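Local coordinates for glutamine amidotransferase domain-containing protein (Thermotoga maritima, PDB 1O1Y), which probably acts as a class I glutamine amidotransferase, a family whose members release ammonia from glutamine and pass it on to an acceptor substrate, at residues V15-H20 with E24-M29; R145-H150 with R212-T217; K108-S113 with Q172-G177; K178-Q183 with E234-S239. All blocks are in the same frame, centred on the assembly; numbering follows the deposited sequence.

All four contacts set a strand of the large mixed sheet against a helix or the loop at a helix end. Contact 1 closes first along the chain, within a beta-alpha-beta unit. The segments of contact 2 alternate with those of contacts 3 and 4, and contacts 2 and 4 share helix 211-237 although their centres are 23 Å apart. Contacts 3 and 4 use consecutive strands, 173-176 and 179-182, which are neighbours in the sheet. This single sheet thus ties the amino-terminal unit, the middle of the chain and the carboxy-terminal helix into one compact amidotransferase domain.

Contact 1. Residues V15-H20 with E24-M29; sequences VLAIRH and EDLGMM
With chi1 at -180°, Arg-19 sends CG away from its own backbone N and past the loop residues Glu-24 and Asp-25, and a bend at chi3 (60°) then carries the guanidinium along the Asp-25 side chain. The two side chains run side by side in the same direction, their flat groups nearly parallel at 17°. It is the CB of Asp-25, not its carboxylate, that meets the guanidinium: CB lies at its edge, 3.8 Å from Arg-19 NH1, whereas Asp-25 OD2 stays 4.7 Å from that nitrogen. The salt bridge of Arg-19 is made by NE with Asp-44, and Tyr-42 adds a cation-pi contact.

Asp-25 turns its OD1 to the backbone instead, accepting from Gly-27 N at 2.9 Å in an Asx turn; the N-H arrives from above the carboxylate plane. Deeper in, Leu-26 straddles Ala-17, with CD2 3.8 Å and CD1 3.9 Å from Ala-17 CB. One water joins the two backbones, 2.8 Å from both His-20 N and Glu-24 O.

Ala-17 belongs to strand 14-18, which lies between strands 39-43 and 60-63 in the sheet. Leu-26 also touches Phe-40 of strand 39-43 and comes just before helix 28-35, placing the contact at the start of the crossover in the first beta-alpha-beta unit of this flavodoxin-like fold.

Contact 2. Residues R145-H150 with R212-T217; sequences RVFQWH and RLLLET. With SO4 (sulfate ion), chain H; SO4 (sulfate ion), chain E.
Phe-147 and Leu-214 mark the closest backbone approach of strand segment 145-150 to helix segment 212-217, with CA atoms 8.8 Å apart, so the junction is made by side-chain ends. Leu-214 CD2 comes up to the edge of the Phe-147 ring, near its plane, 4.3 Å from CE1; both residues are buried. Arg-145 has two conformers, and its contacts are given for one of them. One turn further along the helix, the methyl CG2 of Thr-217 meets the aliphatic CD of Arg-145 at 4.2 Å, the two side chains crossing at about a right angle. Thr-217 CG2 is turned away from its own backbone N (chi1 -58° for OG1), facing the strand.

The Arg-145 guanidinium offers its edge to two sulfates, probably from the crystallisation liquor: NH1 donates to O3 of the chain H sulfate at 3.3 Å, and NH2 only weakly to O3 of the chain E sulfate at 2.9 Å. NH1 also forms a salt bridge with Glu-221 of helix 211-237.

Around the junction, Trp-125 of the adjacent strand 125-130 meets the Phe-147 ring and donates from NE1 to Leu-214 O, while Met-193 of helix 190-199 packs on Phe-147. Helix 211-237 packs on strand 143-150 at Arg-145 and Phe-147, before the strand ends in a classic beta bulge against Glu-122.

Contact 3. Residues K108-S113 with Q172-G177; sequences KVLGAS and QGFVYG
One face of the Tyr-176 ring carries a methyl of Leu-110: CD2 sits 3.6 Å above the ring plane, displaced toward the rim on the CD2-CE2 side, and 3.9 Å from the ring centroid. At 21° from the ring normal this is a CH-pi contact. The other methyl, CD1, reaches back to the root of the same residue, 3.8 Å from Tyr-176 CB, and also meets Phe-174 CE2 at 4.0 Å. The leucine fork is therefore wedged against two aromatic residues that project from the same side of strand 173-176. The Phe-174 ring in turn meets that of Phe-154, their planes about 70° apart, and packs on Leu-106 and Ala-107 of helix 102-109.

Tyr-176 turns CG away from its backbone N (chi1 174°), which presents a face of the ring to Leu-110. Pro-157 and Arg-159, from the loop after strand 152-154, also touch the leucine.

Leu-110 is the first residue to leave helical geometry after helix 102-109, and Gly-111, with positive phi, is the C-prime residue: Gly-111 N bonds to Lys-108 O at 2.9 Å and Ala-112 N to Ala-107 O. A Schellman motif thus ends the helix, its apolar residue packed against a strand of the central sheet.

Contact 4. Residues K178-Q183 with E234-S239; sequences KAVGLQ and ERMVES. With SO4 (sulfate ion), chain F.
Apolar packing carries this contact, and it centres on the terminal methyl of the selenomethionine Met-236. The side chain starts out beside its backbone N, runs straight through CG and the selenium, and then bends at chi3 (74°), which turns CE toward the strand. There CE lies 3.8 Å from Val-180 CG2, with the two side chains passing each other at a slant.

A van der Waals contact with a backbone carbonyl is added by the same methyl, 3.8 Å from Lys-178 O, so one carbon touches both a valine branch and the backbone just before strand 179-182. The nearest pair of CA atoms, those of Lys-178 and Met-236, are 7.3 Å apart. No hydrogen bond passes between the two segments.

The polar interactions lie within segment 234-239 and with its surroundings, not across the contact. Arg-235, extended from CG to NE, meets a sulfate, probably from the crystallisation liquor, with the edge of its guanidinium and two nearly straight bonds: NH1 to O4 at 2.8 Å and NH2 to O1 at 2.9 Å, each with an N-H...O angle of 176°. Arg-138 NH1 also binds this sulfate, while Arg-235 NE makes a salt bridge with Glu-139. Glu-238 N gives a weak bond to Arg-235 O.

In the fold, strand 179-182 runs between strands 96-98 and 173-176. Leu-97 of the first touches both Val-180 and Met-236, and Leu-60 of strand 60-63 borders Met-236 as well. The C-terminal part of helix 211-237, at Met-236, thus lies over the middle of the large sheet, with Phe-137 packing on Val-180 from a loop.

Contact 1. Residues V15-H20 with E24-M29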
loop_
_atom_site.group_PDB
_atom_site.type_symbol
_atom_site.label_atom_id
_atom_site.label_comp_id
_atom_site.label_asym_id
_atom_site.label_seq_id
_atom_site.Cartn_x
_atom_site.Cartn_y
_atom_site.Cartn_z
ATOM N N VAL A 15 0.250 -12.339 -9.185
ATOM C CA VAL A 15 0.052 -11.465 -8.066
ATOM C C VAL A 15 -1.424 -11.569 -7.612
ATOM O O VAL A 15 -2.328 -11.644 -8.463
ATOM C CB VAL A 15 0.332 -10.010 -8.435
ATOM C CG1 VAL A 15 0.203 -9.091 -7.211
ATOM C CG2 VAL A 15 1.734 -9.841 -9.017
ATOM N N LEU A 16 -1.636 -11.594 -6.311
ATOM C CA LEU A 16 -2.950 -11.430 -5.693
ATOM C C LEU A 16 -3.075 -9.989 -5.226
ATOM O O LEU A 16 -2.293 -9.506 -4.376
ATOM C CB LEU A 16 -3.077 -12.331 -4.462
ATOM C CG LEU A 16 -4.419 -12.268 -3.754
ATOM C CD1 LEU A 16 -5.567 -12.702 -4.677
ATOM C CD2 LEU A 16 -4.398 -13.156 -2.505
ATOM N N ALA A 17 -4.111 -9.337 -5.704
ATOM C CA ALA A 17 -4.390 -7.939 -5.372
ATOM C C ALA A 17 -5.703 -7.867 -4.555
ATOM O O ALA A 17 -6.796 -7.980 -5.096
ATOM C CB ALA A 17 -4.498 -7.099 -6.644
ATOM N N ILE A 18 -5.563 -7.686 -3.251
ATOM C CA ILE A 18 -6.690 -7.627 -2.341
ATOM C C ILE A 18 -7.131 -6.152 -2.242
ATOM O O ILE A 18 -6.409 -5.292 -1.764
ATOM C CB ILE A 18 -6.351 -8.190 -0.953
ATOM C CG1 ILE A 18 -5.801 -9.628 -1.076
ATOM C CG2 ILE A 18 -7.576 -8.143 -0.036
ATOM C CD1 ILE A 18 -5.236 -10.188 0.257
ATOM N N ARG A 19 -8.323 -5.911 -2.731
ATOM C CA ARG A 19 -8.855 -4.575 -2.950
ATOM C C ARG A 19 -10.114 -4.287 -2.116
ATOM O O ARG A 19 -11.059 -5.070 -2.078
ATOM C CB ARG A 19 -9.170 -4.409 -4.429
ATOM C CG ARG A 19 -9.755 -2.976 -4.769
ATOM C CD ARG A 19 -9.815 -2.668 -6.241
ATOM N NE ARG A 19 -10.661 -3.644 -6.948
ATOM C CZ ARG A 19 -10.853 -3.684 -8.264
ATOM N NH1 ARG A 19 -10.427 -2.700 -9.045
ATOM N NH2 ARG A 19 -11.554 -4.673 -8.802
ATOM N N HIS A 20 -10.083 -3.166 -1.418
ATOM C CA HIS A 20 -11.197 -2.754 -0.574
ATOM C C HIS A 20 -12.157 -1.767 -1.194
ATOM O O HIS A 20 -13.334 -1.739 -0.838
ATOM C CB HIS A 20 -10.610 -2.111 0.616
ATOM C CG HIS A 20 -9.719 -3.013 1.381
ATOM N ND1 HIS A 20 -8.463 -2.631 1.796
ATOM C CD2 HIS A 20 -9.841 -4.327 1.688
ATOM C CE1 HIS A 20 -7.912 -3.629 2.473
ATOM N NE2 HIS A 20 -8.733 -4.667 2.431
ATOM N N GLU A 24 -9.498 2.459 -5.533
ATOM C CA GLU A 24 -8.223 2.351 -4.867
ATOM C C GLU A 24 -7.616 1.011 -5.257
ATOM O O GLU A 24 -7.446 0.091 -4.459
ATOM C CB GLU A 24 -8.340 2.585 -3.373
ATOM C CG GLU A 24 -8.993 3.956 -3.124
ATOM C CD GLU A 24 -9.232 4.340 -1.661
ATOM O OE1 GLU A 24 -8.506 3.861 -0.775
ATOM O OE2 GLU A 24 -10.136 5.188 -1.415
ATOM N N ASP A 25 -7.206 0.975 -6.506
ATOM C CA ASP A 25 -6.795 -0.252 -7.166
ATOM C C ASP A 25 -5.278 -0.334 -7.283
ATOM O O ASP A 25 -4.548 0.326 -6.540
ATOM C CB ASP A 25 -7.534 -0.366 -8.474
ATOM C CG ASP A 25 -7.082 0.686 -9.509
ATOM O OD1 ASP A 25 -6.176 1.518 -9.253
ATOM O OD2 ASP A 25 -7.615 0.711 -10.620
ATOM N N LEU A 26 -4.769 -1.153 -8.200
ATOM C CA LEU A 26 -3.327 -1.332 -8.309
ATOM C C LEU A 26 -2.590 -0.110 -8.829
ATOM O O LEU A 26 -1.370 -0.042 -8.753
ATOM C CB LEU A 26 -2.989 -2.535 -9.188
ATOM C CG LEU A 26 -3.173 -3.900 -8.516
ATOM C CD1 LEU A 26 -3.222 -4.972 -9.626
ATOM C CD2 LEU A 26 -2.130 -4.205 -7.496
ATOM N N GLY A 27 -3.325 0.845 -9.385
ATOM C CA GLY A 27 -2.690 2.038 -9.927
ATOM C C GLY A 27 -1.663 1.651 -10.990
ATOM O O GLY A 27 -1.917 0.774 -11.852
HETATM N N MSE A 28 -0.489 2.258 -10.902
HETATM C CA MSE A 28 0.586 2.006 -11.864
HETATM C C MSE A 28 1.172 0.613 -11.719
HETATM O O MSE A 28 1.842 0.147 -12.647
HETATM C CB MSE A 28 1.727 3.022 -11.698
HETATM C CG MSE A 28 1.271 4.433 -11.984
HETATM SE SE MSE A 28 2.818 5.665 -12.212
HETATM C CE MSE A 28 3.355 5.917 -10.490
HETATM N N MSE A 29 0.886 -0.089 -10.632
HETATM C CA MSE A 29 1.276 -1.504 -10.548
HETATM C C MSE A 29 0.614 -2.319 -11.628
HETATM O O MSE A 29 1.238 -3.249 -12.153
HETATM C CB MSE A 29 1.024 -2.115 -9.188
HETATM C CG MSE A 29 1.908 -1.611 -8.112
HETATM SE SE MSE A 29 1.568 -2.484 -6.406
HETATM C CE MSE A 29 0.195 -1.265 -5.784
HETATM O O HOH W 1 -8.602 -0.861 -2.074
#

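Contact 2. Residues R145-H150 with R212-T217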
loop_
_atom_site.group_PDB
_atom_site.type_symbol
_atom_site.label_atom_id
_atom_site.label_comp_id
_atom_site.label_asym_id
_atom_site.label_seq_id
_atom_site.Cartn_x
_atom_site.Cartn_y
_atom_site.Cartn_z
ATOM N N ARG A 145 9.236 12.523 -2.338
ATOM C CA ARG A 145 7.873 13.038 -2.347
ATOM C C ARG A 145 6.910 11.951 -2.765
ATOM O O ARG A 145 7.074 11.314 -3.801
ATOM C CB ARG A 145 7.779 14.213 -3.290
ATOM C CG ARG A 145 6.531 14.989 -3.117
ATOM C CD ARG A 145 6.455 16.243 -4.017
ATOM N NE ARG A 145 7.344 17.305 -3.557
ATOM C CZ ARG A 145 8.487 17.670 -4.132
ATOM N NH1 ARG A 145 8.943 17.068 -5.238
ATOM N NH2 ARG A 145 9.172 18.687 -3.620
ATOM N N VAL A 146 5.923 11.704 -1.907
ATOM C CA VAL A 146 4.952 10.639 -2.105
ATOM C C VAL A 146 3.524 11.121 -1.831
ATOM O O VAL A 146 3.286 12.219 -1.248
ATOM C CB VAL A 146 5.257 9.429 -1.190
ATOM C CG1 VAL A 146 6.636 8.906 -1.439
ATOM C CG2 VAL A 146 5.019 9.781 0.274
ATOM N N PHE A 147 2.561 10.328 -2.278
ATOM C CA PHE A 147 1.154 10.709 -2.125
ATOM C C PHE A 147 0.515 10.009 -0.895
ATOM O O PHE A 147 0.658 8.809 -0.679
ATOM C CB PHE A 147 0.380 10.362 -3.369
ATOM C CG PHE A 147 -1.060 10.744 -3.321
ATOM C CD1 PHE A 147 -1.445 12.069 -3.232
ATOM C CD2 PHE A 147 -2.043 9.754 -3.432
ATOM C CE1 PHE A 147 -2.825 12.401 -3.224
ATOM C CE2 PHE A 147 -3.377 10.074 -3.430
ATOM C CZ PHE A 147 -3.768 11.401 -3.302
ATOM N N GLN A 148 -0.155 10.800 -0.090
ATOM C CA GLN A 148 -0.739 10.355 1.177
ATOM C C GLN A 148 -2.219 10.592 1.166
ATOM O O GLN A 148 -2.717 11.623 0.665
ATOM C CB GLN A 148 -0.183 11.159 2.360
ATOM C CG GLN A 148 1.327 10.980 2.566
ATOM C CD GLN A 148 1.682 9.704 3.294
ATOM O OE1 GLN A 148 0.874 8.772 3.387
ATOM N NE2 GLN A 148 2.914 9.657 3.829
ATOM N N TRP A 149 -2.944 9.667 1.759
ATOM C CA TRP A 149 -4.348 9.868 2.009
ATOM C C TRP A 149 -4.761 9.058 3.237
ATOM O O TRP A 149 -5.400 8.022 3.130
ATOM C CB TRP A 149 -5.191 9.469 0.797
ATOM C CG TRP A 149 -6.571 10.132 0.820
ATOM C CD1 TRP A 149 -7.443 10.189 1.864
ATOM C CD2 TRP A 149 -7.191 10.857 -0.252
ATOM N NE1 TRP A 149 -8.557 10.912 1.509
ATOM C CE2 TRP A 149 -8.433 11.310 0.207
ATOM C CE3 TRP A 149 -6.812 11.175 -1.551
ATOM C CZ2 TRP A 149 -9.299 12.051 -0.602
ATOM C CZ3 TRP A 149 -7.679 11.895 -2.348
ATOM C CH2 TRP A 149 -8.893 12.324 -1.871
ATOM N N HIS A 150 -4.404 9.549 4.420
ATOM C CA HIS A 150 -4.633 8.768 5.638
ATOM C C HIS A 150 -4.776 9.675 6.847
ATOM O O HIS A 150 -4.155 10.722 6.929
ATOM C CB HIS A 150 -3.507 7.734 5.861
ATOM C CG HIS A 150 -2.240 8.315 6.404
ATOM N ND1 HIS A 150 -1.918 8.269 7.750
ATOM C CD2 HIS A 150 -1.230 8.989 5.801
ATOM C CE1 HIS A 150 -0.768 8.897 7.944
ATOM N NE2 HIS A 150 -0.342 9.362 6.780
ATOM N N ARG A 212 -6.406 20.386 -8.785
ATOM C CA ARG A 212 -5.504 20.804 -9.869
ATOM C C ARG A 212 -4.062 20.592 -9.469
ATOM O O ARG A 212 -3.260 20.016 -10.219
ATOM C CB ARG A 212 -5.731 22.275 -10.237
ATOM N N LEU A 213 -3.722 20.995 -8.260
ATOM C CA LEU A 213 -2.369 20.813 -7.788
ATOM C C LEU A 213 -1.998 19.357 -7.487
ATOM O O LEU A 213 -0.864 18.933 -7.760
ATOM C CB LEU A 213 -2.138 21.656 -6.555
ATOM C CG LEU A 213 -2.419 23.144 -6.673
ATOM C CD1 LEU A 213 -1.995 23.799 -5.339
ATOM C CD2 LEU A 213 -1.731 23.787 -7.898
ATOM N N LEU A 214 -2.912 18.572 -6.892
ATOM C CA LEU A 214 -2.673 17.150 -6.763
ATOM C C LEU A 214 -2.328 16.502 -8.117
ATOM O O LEU A 214 -1.459 15.635 -8.207
ATOM C CB LEU A 214 -3.899 16.419 -6.169
ATOM C CG LEU A 214 -4.388 16.835 -4.782
ATOM C CD1 LEU A 214 -5.554 15.943 -4.385
ATOM C CD2 LEU A 214 -3.291 16.638 -3.778
ATOM N N LEU A 215 -3.046 16.888 -9.156
ATOM C CA LEU A 215 -2.863 16.247 -10.452
ATOM C C LEU A 215 -1.543 16.708 -11.100
ATOM O O LEU A 215 -0.815 15.905 -11.682
ATOM C CB LEU A 215 -4.022 16.580 -11.375
ATOM C CG LEU A 215 -3.959 16.046 -12.789
ATOM C CD1 LEU A 215 -3.755 14.550 -12.822
ATOM C CD2 LEU A 215 -5.226 16.440 -13.515
ATOM N N GLU A 216 -1.258 17.999 -11.004
ATOM C CA GLU A 216 -0.042 18.541 -11.589
ATOM C C GLU A 216 1.166 17.904 -10.935
ATOM O O GLU A 216 2.104 17.494 -11.625
ATOM C CB GLU A 216 0.034 20.045 -11.414
ATOM C CG GLU A 216 -0.804 20.781 -12.414
ATOM C CD GLU A 216 -0.809 22.289 -12.155
ATOM O OE1 GLU A 216 -0.010 22.774 -11.301
ATOM O OE2 GLU A 216 -1.628 22.974 -12.802
ATOM N N THR A 217 1.129 17.747 -9.614
ATOM C CA THR A 217 2.224 17.062 -8.944
ATOM C C THR A 217 2.318 15.585 -9.353
ATOM O O THR A 217 3.435 15.040 -9.506
ATOM C CB THR A 217 2.129 17.255 -7.431
ATOM O OG1 THR A 217 2.150 18.677 -7.163
ATOM C CG2 THR A 217 3.284 16.662 -6.718
HETATM S S SO4 H . 12.768 18.186 -7.542
HETATM O O1 SO4 H . 13.031 18.989 -8.732
HETATM O O2 SO4 H . 13.396 16.877 -7.675
HETATM O O3 SO4 H . 11.342 17.913 -7.272
HETATM O O4 SO4 H . 13.432 18.835 -6.427
HETATM S S SO4 E . 12.537 20.786 -2.319
HETATM O O1 SO4 E . 13.172 21.956 -2.881
HETATM O O2 SO4 E . 13.373 19.641 -2.527
HETATM O O3 SO4 E . 11.221 20.552 -2.892
HETATM O O4 SO4 E . 12.255 21.068 -0.930
#

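Contact 3. Residues K108-S113 with Q172-G177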
loop_
_atom_site.group_PDB
_atom_site.type_symbol
_atom_site.label_atom_id
_atom_site.label_comp_id
_atom_site.label_asym_id
_atom_site.label_seq_id
_atom_site.Cartn_x
_atom_site.Cartn_y
_atom_site.Cartn_z
ATOM N N LYS A 108 -0.970 -4.517 12.725
ATOM C CA LYS A 108 -1.836 -5.142 13.713
ATOM C C LYS A 108 -1.564 -6.654 13.866
ATOM O O LYS A 108 -1.496 -7.162 14.965
ATOM C CB LYS A 108 -3.323 -4.883 13.352
ATOM C CG LYS A 108 -4.287 -5.596 14.259
ATOM C CD LYS A 108 -5.747 -5.241 13.896
ATOM C CE LYS A 108 -6.723 -6.292 14.424
ATOM N NZ LYS A 108 -8.189 -6.007 14.178
ATOM N N VAL A 109 -1.448 -7.362 12.750
ATOM C CA VAL A 109 -1.177 -8.794 12.790
ATOM C C VAL A 109 0.160 -9.067 13.501
ATOM O O VAL A 109 0.310 -10.067 14.234
ATOM C CB VAL A 109 -1.250 -9.408 11.396
ATOM C CG1 VAL A 109 -0.734 -10.819 11.403
ATOM C CG2 VAL A 109 -2.687 -9.379 10.884
ATOM N N LEU A 110 1.110 -8.145 13.332
ATOM C CA LEU A 110 2.445 -8.247 13.940
ATOM C C LEU A 110 2.449 -7.658 15.361
ATOM O O LEU A 110 3.512 -7.455 15.974
ATOM C CB LEU A 110 3.446 -7.515 13.048
ATOM C CG LEU A 110 3.665 -8.196 11.689
ATOM C CD1 LEU A 110 4.615 -7.348 10.879
ATOM C CD2 LEU A 110 4.216 -9.584 11.862
ATOM N N GLY A 111 1.268 -7.350 15.881
ATOM C CA GLY A 111 1.127 -7.050 17.290
ATOM C C GLY A 111 1.114 -5.574 17.682
ATOM O O GLY A 111 1.023 -5.290 18.866
ATOM N N ALA A 112 1.139 -4.660 16.715
ATOM C CA ALA A 112 1.256 -3.217 16.986
ATOM C C ALA A 112 -0.113 -2.556 16.973
ATOM O O ALA A 112 -0.982 -2.985 16.248
ATOM C CB ALA A 112 2.121 -2.553 15.943
ATOM N N SER A 113 -0.270 -1.503 17.763
ATOM C CA SER A 113 -1.496 -0.730 17.802
ATOM C C SER A 113 -1.607 0.138 16.561
ATOM O O SER A 113 -0.611 0.648 16.023
ATOM C CB SER A 113 -1.541 0.154 19.077
ATOM O OG SER A 113 -1.547 -0.598 20.269
ATOM N N GLN A 172 6.208 5.466 8.748
ATOM C CA GLN A 172 5.661 5.563 7.383
ATOM C C GLN A 172 5.815 4.279 6.611
ATOM O O GLN A 172 5.119 4.075 5.617
ATOM C CB GLN A 172 6.318 6.733 6.657
ATOM C CG GLN A 172 5.755 8.093 7.147
ATOM C CD GLN A 172 4.389 8.457 6.608
ATOM O OE1 GLN A 172 3.819 7.698 5.814
ATOM N NE2 GLN A 172 3.860 9.634 7.028
ATOM N N GLY A 173 6.770 3.446 6.976
ATOM C CA GLY A 173 6.983 2.195 6.253
ATOM C C GLY A 173 7.906 1.263 7.037
ATOM O O GLY A 173 8.778 1.725 7.794
ATOM N N PHE A 174 7.678 -0.043 6.909
ATOM C CA PHE A 174 8.434 -1.029 7.638
ATOM C C PHE A 174 8.504 -2.314 6.858
ATOM O O PHE A 174 7.748 -2.528 5.943
ATOM C CB PHE A 174 7.853 -1.261 9.041
ATOM C CG PHE A 174 6.479 -1.884 9.035
ATOM C CD1 PHE A 174 5.335 -1.096 8.958
ATOM C CD2 PHE A 174 6.340 -3.264 9.065
ATOM C CE1 PHE A 174 4.083 -1.686 8.946
ATOM C CE2 PHE A 174 5.063 -3.860 9.074
ATOM C CZ PHE A 174 3.940 -3.067 9.002
ATOM N N VAL A 175 9.440 -3.156 7.262
ATOM C CA VAL A 175 9.626 -4.469 6.680
ATOM C C VAL A 175 9.765 -5.504 7.819
ATOM O O VAL A 175 10.356 -5.242 8.886
ATOM C CB VAL A 175 10.897 -4.533 5.782
ATOM C CG1 VAL A 175 11.210 -5.963 5.347
ATOM C CG2 VAL A 175 10.771 -3.625 4.600
ATOM N N TYR A 176 9.181 -6.660 7.586
ATOM C CA TYR A 176 9.271 -7.822 8.476
ATOM C C TYR A 176 9.361 -9.035 7.577
ATOM O O TYR A 176 8.390 -9.415 6.960
ATOM C CB TYR A 176 8.028 -7.909 9.368
ATOM C CG TYR A 176 7.966 -9.162 10.225
ATOM C CD1 TYR A 176 8.680 -9.263 11.391
ATOM C CD2 TYR A 176 7.219 -10.254 9.824
ATOM C CE1 TYR A 176 8.639 -10.438 12.138
ATOM C CE2 TYR A 176 7.168 -11.405 10.578
ATOM C CZ TYR A 176 7.883 -11.485 11.727
ATOM O OH TYR A 176 7.845 -12.639 12.484
ATOM N N GLY A 177 10.548 -9.607 7.461
ATOM C CA GLY A 177 10.768 -10.761 6.590
ATOM C C GLY A 177 10.561 -10.324 5.157
ATOM O O GLY A 177 11.142 -9.336 4.706
#

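Contact 4. Residues K178-Q183 with E234-S239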
loop_
_atom_site.group_PDB
_atom_site.type_symbol
_atom_site.label_atom_id
_atom_site.label_comp_id
_atom_site.label_asym_id
_atom_site.label_seq_id
_atom_site.Cartn_x
_atom_site.Cartn_y
_atom_site.Cartn_z
ATOM N N LYS A 178 9.659 -11.024 4.463
ATOM C CA LYS A 178 9.251 -10.659 3.114
ATOM C C LYS A 178 7.986 -9.817 3.035
ATOM O O LYS A 178 7.454 -9.581 1.934
ATOM C CB LYS A 178 9.115 -11.925 2.304
ATOM C CG LYS A 178 10.483 -12.598 2.167
ATOM C CD LYS A 178 10.376 -14.095 2.001
ATOM C CE LYS A 178 10.079 -14.542 0.595
ATOM N NZ LYS A 178 10.280 -16.055 0.441
ATOM N N ALA A 179 7.526 -9.338 4.186
ATOM C CA ALA A 179 6.351 -8.476 4.258
ATOM C C ALA A 179 6.736 -7.029 4.473
ATOM O O ALA A 179 7.582 -6.704 5.310
ATOM C CB ALA A 179 5.416 -8.928 5.379
ATOM N N VAL A 180 6.101 -6.190 3.683
ATOM C CA VAL A 180 6.388 -4.772 3.617
ATOM C C VAL A 180 5.114 -4.028 3.867
ATOM O O VAL A 180 4.078 -4.363 3.317
ATOM C CB VAL A 180 6.956 -4.412 2.220
ATOM C CG1 VAL A 180 7.175 -2.890 2.064
ATOM C CG2 VAL A 180 8.229 -5.210 1.912
ATOM N N GLY A 181 5.161 -3.009 4.703
ATOM C CA GLY A 181 4.044 -2.096 4.870
ATOM C C GLY A 181 4.455 -0.682 4.551
ATOM O O GLY A 181 5.422 -0.194 5.091
ATOM N N LEU A 182 3.699 -0.020 3.681
ATOM C CA LEU A 182 3.923 1.398 3.352
ATOM C C LEU A 182 2.654 2.154 3.626
ATOM O O LEU A 182 1.615 1.788 3.138
ATOM C CB LEU A 182 4.315 1.557 1.873
ATOM C CG LEU A 182 5.559 0.882 1.356
ATOM C CD1 LEU A 182 5.763 1.214 -0.143
ATOM C CD2 LEU A 182 6.765 1.261 2.176
ATOM N N GLN A 183 2.731 3.210 4.425
ATOM C CA GLN A 183 1.562 4.021 4.702
ATOM C C GLN A 183 1.104 4.803 3.446
ATOM O O GLN A 183 -0.101 5.068 3.231
ATOM C CB GLN A 183 1.879 4.967 5.852
ATOM C CG GLN A 183 0.764 5.925 6.188
ATOM C CD GLN A 183 -0.410 5.194 6.809
ATOM O OE1 GLN A 183 -0.345 4.841 7.988
ATOM N NE2 GLN A 183 -1.473 4.960 6.024
ATOM N N GLU A 234 10.394 -5.793 -8.466
ATOM C CA GLU A 234 11.337 -6.753 -8.952
ATOM C C GLU A 234 12.091 -7.411 -7.808
ATOM O O GLU A 234 12.347 -8.614 -7.825
ATOM C CB GLU A 234 12.321 -6.094 -9.930
ATOM C CG GLU A 234 11.658 -5.672 -11.263
ATOM C CD GLU A 234 12.552 -4.739 -12.093
ATOM O OE1 GLU A 234 12.050 -4.102 -13.050
ATOM O OE2 GLU A 234 13.763 -4.678 -11.800
ATOM N N ARG A 235 12.487 -6.613 -6.840
ATOM C CA ARG A 235 13.228 -7.137 -5.714
ATOM C C ARG A 235 12.369 -8.038 -4.822
ATOM O O ARG A 235 12.840 -9.066 -4.322
ATOM C CB ARG A 235 13.806 -5.971 -4.917
ATOM C CG ARG A 235 15.112 -5.451 -5.471
ATOM C CD ARG A 235 15.505 -4.110 -4.875
ATOM N NE ARG A 235 16.708 -3.625 -5.524
ATOM C CZ ARG A 235 17.942 -3.893 -5.131
ATOM N NH1 ARG A 235 18.194 -4.705 -4.121
ATOM N NH2 ARG A 235 18.950 -3.420 -5.860
HETATM N N MSE A 236 11.107 -7.684 -4.664
HETATM C CA MSE A 236 10.207 -8.486 -3.802
HETATM C C MSE A 236 9.940 -9.865 -4.365
HETATM O O MSE A 236 9.862 -10.815 -3.598
HETATM C CB MSE A 236 8.905 -7.795 -3.556
HETATM C CG MSE A 236 9.081 -6.614 -2.620
HETATM SE SE MSE A 236 7.421 -5.757 -2.183
HETATM C CE MSE A 236 6.789 -7.215 -0.922
ATOM N N VAL A 237 9.822 -9.986 -5.686
ATOM C CA VAL A 237 9.518 -11.291 -6.300
ATOM C C VAL A 237 10.761 -12.058 -6.743
ATOM O O VAL A 237 10.664 -13.197 -7.215
ATOM C CB VAL A 237 8.552 -11.168 -7.516
ATOM C CG1 VAL A 237 7.320 -10.397 -7.161
ATOM C CG2 VAL A 237 9.258 -10.547 -8.708
ATOM N N GLU A 238 11.935 -11.460 -6.610
ATOM C CA GLU A 238 13.167 -12.016 -7.187
ATOM C C GLU A 238 13.459 -13.388 -6.622
ATOM O O GLU A 238 13.360 -13.596 -5.392
ATOM C CB GLU A 238 14.358 -11.107 -6.905
ATOM C CG GLU A 238 15.652 -11.602 -7.511
ATOM C CD GLU A 238 16.833 -10.791 -7.061
ATOM O OE1 GLU A 238 16.624 -9.595 -6.631
ATOM O OE2 GLU A 238 17.935 -11.376 -7.153
ATOM N N SER A 239 13.814 -14.303 -7.541
ATOM C CA SER A 239 14.118 -15.690 -7.231
ATOM C C SER A 239 15.603 -15.969 -7.557
ATOM O O SER A 239 16.001 -17.086 -7.925
ATOM C CB SER A 239 13.182 -16.639 -8.023
ATOM O OG SER A 239 13.427 -16.603 -9.425
ATOM O OXT SER A 239 16.450 -15.063 -7.480
HETATM S S SO4 F . 21.976 -5.005 -4.167
HETATM O O1 SO4 F . 21.693 -3.885 -4.980
HETATM O O2 SO4 F . 23.104 -4.623 -3.328
HETATM O O3 SO4 F . 22.416 -6.168 -4.873
HETATM O O4 SO4 F . 20.823 -5.334 -3.420
#